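TIGR00266 family protein (Pseudomonas aeruginosa, PDB 1YOX) is of unknown function but belongs to the AIM24 family, named for mitochondrial biogenesis, within the cupin clan of beta-rich proteins. Local coordinates at residues G35-M40 with Q88-A93; T126-A131 with Q149-D154. One frame throughout, in Å; residues are numbered along the deposited sequence.

The two contacts follow one another along the chain: contact 1 (35-40 with 88-93) closes before contact 2 (126-131 with 149-154) opens. Their centres lie 21 Å apart and their nearest atoms about 11 Å apart, without touching. Both are antiparallel strand pairs, and each includes the outermost strand, within this chain, of its sheet, but the sheets differ. Contact 1 joins strands 37-40 and 88-92 in a four-stranded sheet that a second subunit continues, so this edge serves subunit assembly. Contact 2 is the hairpin of strands 127-134 and 146-152 in a six-stranded sheet, and no other chain of the assembly touches it. Strand 119-123, from a third sheet, packs against side chains of both contacts.

Contact 1: residues G35-M40 with Q88-A93; sequences GAMNYM and QHVAFA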
loop_
_atom_site.group_PDB
_atom_site.type_symbol
_atom_site.label_atom_id
_atom_site.label_comp_id
_atom_site.label_asym_id
_atom_site.label_seq_id
_atom_site.Cartn_x
_atom_site.Cartn_y
_atom_site.Cartn_z
ATOM N N GLY C 35 -0.202 3.198 -18.549
ATOM C CA GLY C 35 -0.990 3.181 -17.310
ATOM C C GLY C 35 -0.173 3.492 -16.058
ATOM O O GLY C 35 -0.733 3.765 -15.012
ATOM N N ALA C 36 1.155 3.469 -16.174
ATOM C CA ALA C 36 2.052 3.889 -15.090
ATOM C C ALA C 36 2.330 5.410 -14.962
ATOM O O ALA C 36 2.770 5.866 -13.904
ATOM C CB ALA C 36 3.337 3.116 -15.136
HETATM N N MSE C 37 2.058 6.193 -16.001
HETATM C CA MSE C 37 2.332 7.625 -15.934
HETATM C C MSE C 37 1.408 8.372 -14.959
HETATM O O MSE C 37 0.175 8.198 -14.991
HETATM C CB MSE C 37 2.273 8.260 -17.329
HETATM C CG MSE C 37 0.950 8.926 -17.646
HETATM SE SE MSE C 37 0.910 10.836 -17.157
HETATM C CE MSE C 37 2.540 11.083 -18.058
ATOM N N ASN C 38 2.007 9.204 -14.114
ATOM C CA ASN C 38 1.265 10.068 -13.180
ATOM C C ASN C 38 1.071 11.487 -13.704
ATOM O O ASN C 38 -0.000 12.084 -13.501
ATOM C CB ASN C 38 1.996 10.230 -11.862
ATOM C CG ASN C 38 2.220 8.932 -11.121
ATOM O OD1 ASN C 38 3.235 8.801 -10.440
ATOM N ND2 ASN C 38 1.279 7.995 -11.196
ATOM N N TYR C 39 2.129 12.054 -14.295
ATOM C CA TYR C 39 2.100 13.410 -14.808
ATOM C C TYR C 39 3.205 13.681 -15.813
ATOM O O TYR C 39 4.236 13.017 -15.834
ATOM C CB TYR C 39 2.112 14.476 -13.683
ATOM C CG TYR C 39 3.405 14.544 -12.884
ATOM C CD1 TYR C 39 3.486 13.942 -11.634
ATOM C CD2 TYR C 39 4.543 15.197 -13.380
ATOM C CE1 TYR C 39 4.644 13.970 -10.893
ATOM C CE2 TYR C 39 5.739 15.218 -12.627
ATOM C CZ TYR C 39 5.767 14.605 -11.378
ATOM O OH TYR C 39 6.900 14.592 -10.580
HETATM N N MSE C 40 2.973 14.690 -16.637
HETATM C CA MSE C 40 3.952 15.129 -17.608
HETATM C C MSE C 40 3.815 16.621 -17.854
HETATM O O MSE C 40 2.706 17.166 -17.894
HETATM C CB MSE C 40 3.877 14.314 -18.919
HETATM C CG MSE C 40 2.521 14.215 -19.541
HETATM SE SE MSE C 40 2.379 12.904 -21.025
HETATM C CE MSE C 40 0.378 13.067 -21.121
ATOM N N GLN C 88 12.281 18.737 -19.727
ATOM C CA GLN C 88 10.916 18.365 -19.408
ATOM C C GLN C 88 10.880 17.136 -18.496
ATOM O O GLN C 88 11.884 16.435 -18.309
ATOM C CB GLN C 88 10.116 18.099 -20.679
ATOM C CG GLN C 88 10.010 19.256 -21.665
ATOM C CD GLN C 88 9.146 20.391 -21.168
ATOM O OE1 GLN C 88 8.121 20.172 -20.538
ATOM N NE2 GLN C 88 9.563 21.629 -21.454
ATOM N N HIS C 89 9.711 16.865 -17.933
ATOM C CA HIS C 89 9.589 15.823 -16.937
ATOM C C HIS C 89 8.344 14.971 -17.160
ATOM O O HIS C 89 7.297 15.481 -17.618
ATOM C CB HIS C 89 9.570 16.434 -15.541
ATOM C CG HIS C 89 10.753 17.301 -15.247
ATOM N ND1 HIS C 89 11.878 16.839 -14.590
ATOM C CD2 HIS C 89 10.978 18.614 -15.501
ATOM C CE1 HIS C 89 12.747 17.829 -14.469
ATOM N NE2 HIS C 89 12.225 18.913 -15.015
ATOM N N VAL C 90 8.477 13.679 -16.838
ATOM C CA VAL C 90 7.360 12.727 -16.787
ATOM C C VAL C 90 7.596 11.795 -15.600
ATOM O O VAL C 90 8.680 11.253 -15.479
ATOM C CB VAL C 90 7.313 11.784 -18.019
ATOM C CG1 VAL C 90 5.933 11.158 -18.167
ATOM C CG2 VAL C 90 7.735 12.465 -19.286
ATOM N N ALA C 91 6.580 11.575 -14.767
ATOM C CA ALA C 91 6.687 10.653 -13.636
ATOM C C ALA C 91 5.879 9.333 -13.831
ATOM O O ALA C 91 4.823 9.323 -14.497
ATOM C CB ALA C 91 6.300 11.353 -12.322
ATOM N N PHE C 92 6.398 8.245 -13.248
ATOM C CA PHE C 92 5.828 6.901 -13.372
ATOM C C PHE C 92 5.783 6.249 -12.011
ATOM O O PHE C 92 6.668 6.495 -11.202
ATOM C CB PHE C 92 6.660 6.018 -14.324
ATOM C CG PHE C 92 6.810 6.598 -15.696
ATOM C CD1 PHE C 92 8.003 7.227 -16.067
ATOM C CD2 PHE C 92 5.755 6.549 -16.600
ATOM C CE1 PHE C 92 8.154 7.777 -17.304
ATOM C CE2 PHE C 92 5.871 7.101 -17.862
ATOM C CZ PHE C 92 7.081 7.712 -18.234
ATOM N N ALA C 93 4.727 5.460 -11.760
ATOM C CA ALA C 93 4.582 4.610 -10.552
ATOM C C ALA C 93 3.802 3.329 -10.891
ATOM O O ALA C 93 2.916 3.325 -11.773
ATOM C CB ALA C 93 3.894 5.345 -9.447
HETATM O O HOH W 1 0.364 1.890 -13.044
#
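The carbonyl oxygen of A36 has three partners. A93 N donates a nearly straight bond to A36 O (2.9 Å, 164° at the hydrogen), F92 CA makes a CA-H...O contact with it, and R229 of the second subunit bonds M37 O and reaches A36 O more weakly. Two residues on, N38 N donates to A91 O at 2.8 Å, from 38° above the carbonyl plane, and A91 N returns a bond to Y39 O at 3.0 Å. N38 and Y39 thus both stand opposite A91. The Y39 ring folds back over that alanine: with CG between the backbone N and the carbonyl carbon (chi1 67°), it sets one face on A91 CB, 3.6 Å from the ring centroid, a CH-pi contact. Its hydroxyl is held by E21. On the reverse face, selenomethionine M37 bends across V90, M37 CE meeting V90 CG1 tightly at 3.4 Å, while M37 CB lies 3.8 Å from F92 CE2. M37, M40 and V90 all reach F80 of strand 78-82, and F92 meets its ring edge-to-face, so this face is buried against the neighbouring sheet. Two residues opposite one make a beta bulge, which keeps M37 and M40 on one face of strand 37-40, the outermost strand of this sheet within its chain; through Y39 and M40 it pairs antiparallel with a strand of the second subunit, so the sheet crosses the interface.

Contact 2: residues T126-A131 with Q149-D154; sequences TRVGIA and QKLEGD
An antiparallel beta hairpin of strands 127-134 and 146-152 brings R127 opposite E152 as a hydrogen-bonded pair. R127 N donates to E152 O at 2.8 Å, E152 N returns a bond of 2.8 Å to R127 O, and both donors lie in the carbonyl planes. Two residues further along, G129 N reaches K150 O at 2.7 Å. The side chains of R127 and E152 leave the same face and cross at about a right angle. A bend at chi3 (-76°) turns the arginine back over its partner, whose CG sits 3.2 Å above one face of the guanidinium, toward the rim. The two charged planes are only 21° apart, and the salt bridge from R127 NH1 to E152 OE2 is long at 3.6 Å. R111 makes a second, weak ion pair with the other carboxylate oxygen. K150 extends from this face as well, its CG 3.8 Å from G129 C, over a backbone that carries no side chain. Within the chain, strand 127-134 is the outermost strand of a six-stranded antiparallel sheet, and 146-152 links it to strand 111-115 through backbone bonds such as L151 with L112, a mainly beta architecture, consistent with the cupin clan. V128 and L151 occupy the other face and lie side by side, with V128 CG2 4.0 Å from L151 CD2. L151 is buried against F119 and V157. Q149 NE2 lies 3.7 Å from V128 CG1.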
loop_
_atom_site.group_PDB
_atom_site.type_symbol
_atom_site.label_atom_id
_atom_site.label_comp_id
_atom_site.label_asym_id
_atom_site.label_seq_id
_atom_site.Cartn_x
_atom_site.Cartn_y
_atom_site.Cartn_z
ATOM N N THR C 126 16.553 0.688 -24.670
ATOM C CA THR C 126 16.398 -0.554 -23.941
ATOM C C THR C 126 15.682 -1.517 -24.856
ATOM O O THR C 126 14.700 -1.167 -25.523
ATOM C CB THR C 126 15.618 -0.401 -22.639
ATOM O OG1 THR C 126 16.235 0.612 -21.817
ATOM C CG2 THR C 126 15.594 -1.743 -21.885
ATOM N N ARG C 127 16.222 -2.726 -24.914
ATOM C CA ARG C 127 15.605 -3.801 -25.642
ATOM C C ARG C 127 14.796 -4.613 -24.624
ATOM O O ARG C 127 15.357 -5.161 -23.664
ATOM C CB ARG C 127 16.686 -4.615 -26.364
ATOM C CG ARG C 127 17.384 -3.773 -27.454
ATOM C CD ARG C 127 18.654 -4.418 -28.039
ATOM N NE ARG C 127 19.819 -4.326 -27.153
ATOM C CZ ARG C 127 20.512 -5.379 -26.712
ATOM N NH1 ARG C 127 20.169 -6.617 -27.087
ATOM N NH2 ARG C 127 21.563 -5.196 -25.906
ATOM N N VAL C 128 13.479 -4.623 -24.826
ATOM C CA VAL C 128 12.525 -5.315 -23.949
ATOM C C VAL C 128 11.930 -6.536 -24.638
ATOM O O VAL C 128 11.166 -6.410 -25.599
ATOM C CB VAL C 128 11.349 -4.375 -23.504
ATOM C CG1 VAL C 128 10.269 -5.160 -22.717
ATOM C CG2 VAL C 128 11.876 -3.205 -22.686
ATOM N N GLY C 129 12.270 -7.714 -24.145
ATOM C CA GLY C 129 11.664 -8.929 -24.669
ATOM C C GLY C 129 11.113 -9.826 -23.577
ATOM O O GLY C 129 11.252 -9.522 -22.385
ATOM N N ILE C 130 10.503 -10.935 -24.002
ATOM C CA ILE C 130 10.003 -11.969 -23.102
ATOM C C ILE C 130 11.030 -13.093 -22.964
ATOM O O ILE C 130 11.458 -13.692 -23.954
ATOM C CB ILE C 130 8.692 -12.578 -23.622
ATOM C CG1 ILE C 130 7.595 -11.537 -23.667
ATOM C CG2 ILE C 130 8.242 -13.755 -22.751
ATOM C CD1 ILE C 130 6.442 -11.962 -24.541
ATOM N N ALA C 131 11.399 -13.392 -21.728
ATOM C CA ALA C 131 12.304 -14.478 -21.430
ATOM C C ALA C 131 11.563 -15.762 -20.997
ATOM O O ALA C 131 12.172 -16.841 -20.883
ATOM C CB ALA C 131 13.247 -14.033 -20.357
ATOM N N GLN C 149 10.285 -10.801 -18.351
ATOM C CA GLN C 149 10.826 -10.031 -19.449
ATOM C C GLN C 149 12.361 -10.012 -19.429
ATOM O O GLN C 149 12.969 -10.230 -18.378
ATOM C CB GLN C 149 10.276 -8.613 -19.389
ATOM C CG GLN C 149 8.794 -8.578 -19.641
ATOM C CD GLN C 149 8.266 -7.196 -19.621
ATOM O OE1 GLN C 149 8.446 -6.451 -18.635
ATOM N NE2 GLN C 149 7.614 -6.810 -20.707
ATOM N N LYS C 150 12.970 -9.794 -20.595
ATOM C CA LYS C 150 14.411 -9.484 -20.649
ATOM C C LYS C 150 14.628 -8.054 -21.107
ATOM O O LYS C 150 14.085 -7.612 -22.116
ATOM C CB LYS C 150 15.243 -10.483 -21.489
ATOM C CG LYS C 150 14.787 -10.718 -22.919
ATOM C CD LYS C 150 15.848 -11.534 -23.722
ATOM C CE LYS C 150 15.333 -11.880 -25.142
ATOM N NZ LYS C 150 16.027 -13.052 -25.783
ATOM N N LEU C 151 15.411 -7.347 -20.313
ATOM C CA LEU C 151 15.758 -5.963 -20.569
ATOM C C LEU C 151 17.254 -5.978 -20.889
ATOM O O LEU C 151 18.075 -6.388 -20.051
ATOM C CB LEU C 151 15.471 -5.089 -19.341
ATOM C CG LEU C 151 14.187 -5.358 -18.529
ATOM C CD1 LEU C 151 14.153 -4.559 -17.240
ATOM C CD2 LEU C 151 12.936 -5.093 -19.358
ATOM N N GLU C 152 17.605 -5.569 -22.102
ATOM C CA GLU C 152 19.024 -5.481 -22.468
ATOM C C GLU C 152 19.439 -4.130 -23.089
ATOM O O GLU C 152 18.647 -3.443 -23.724
ATOM C CB GLU C 152 19.475 -6.714 -23.304
ATOM C CG GLU C 152 18.469 -7.228 -24.339
ATOM C CD GLU C 152 18.623 -8.713 -24.677
ATOM O OE1 GLU C 152 19.290 -9.469 -23.930
ATOM O OE2 GLU C 152 18.063 -9.137 -25.715
ATOM N N GLY C 153 20.695 -3.753 -22.899
ATOM C CA GLY C 153 21.163 -2.487 -23.445
ATOM C C GLY C 153 22.124 -1.892 -22.466
ATOM O O GLY C 153 22.562 -2.580 -21.557
ATOM N N ASP C 154 22.449 -0.616 -22.649
ATOM C CA ASP C 154 23.479 0.025 -21.835
ATOM C C ASP C 154 22.946 1.190 -21.007
ATOM O O ASP C 154 23.728 1.994 -20.463
ATOM C CB ASP C 154 24.663 0.463 -22.714
ATOM C CG ASP C 154 24.363 1.716 -23.537
ATOM O OD1 ASP C 154 23.205 1.867 -23.985
ATOM O OD2 ASP C 154 25.296 2.555 -23.730
#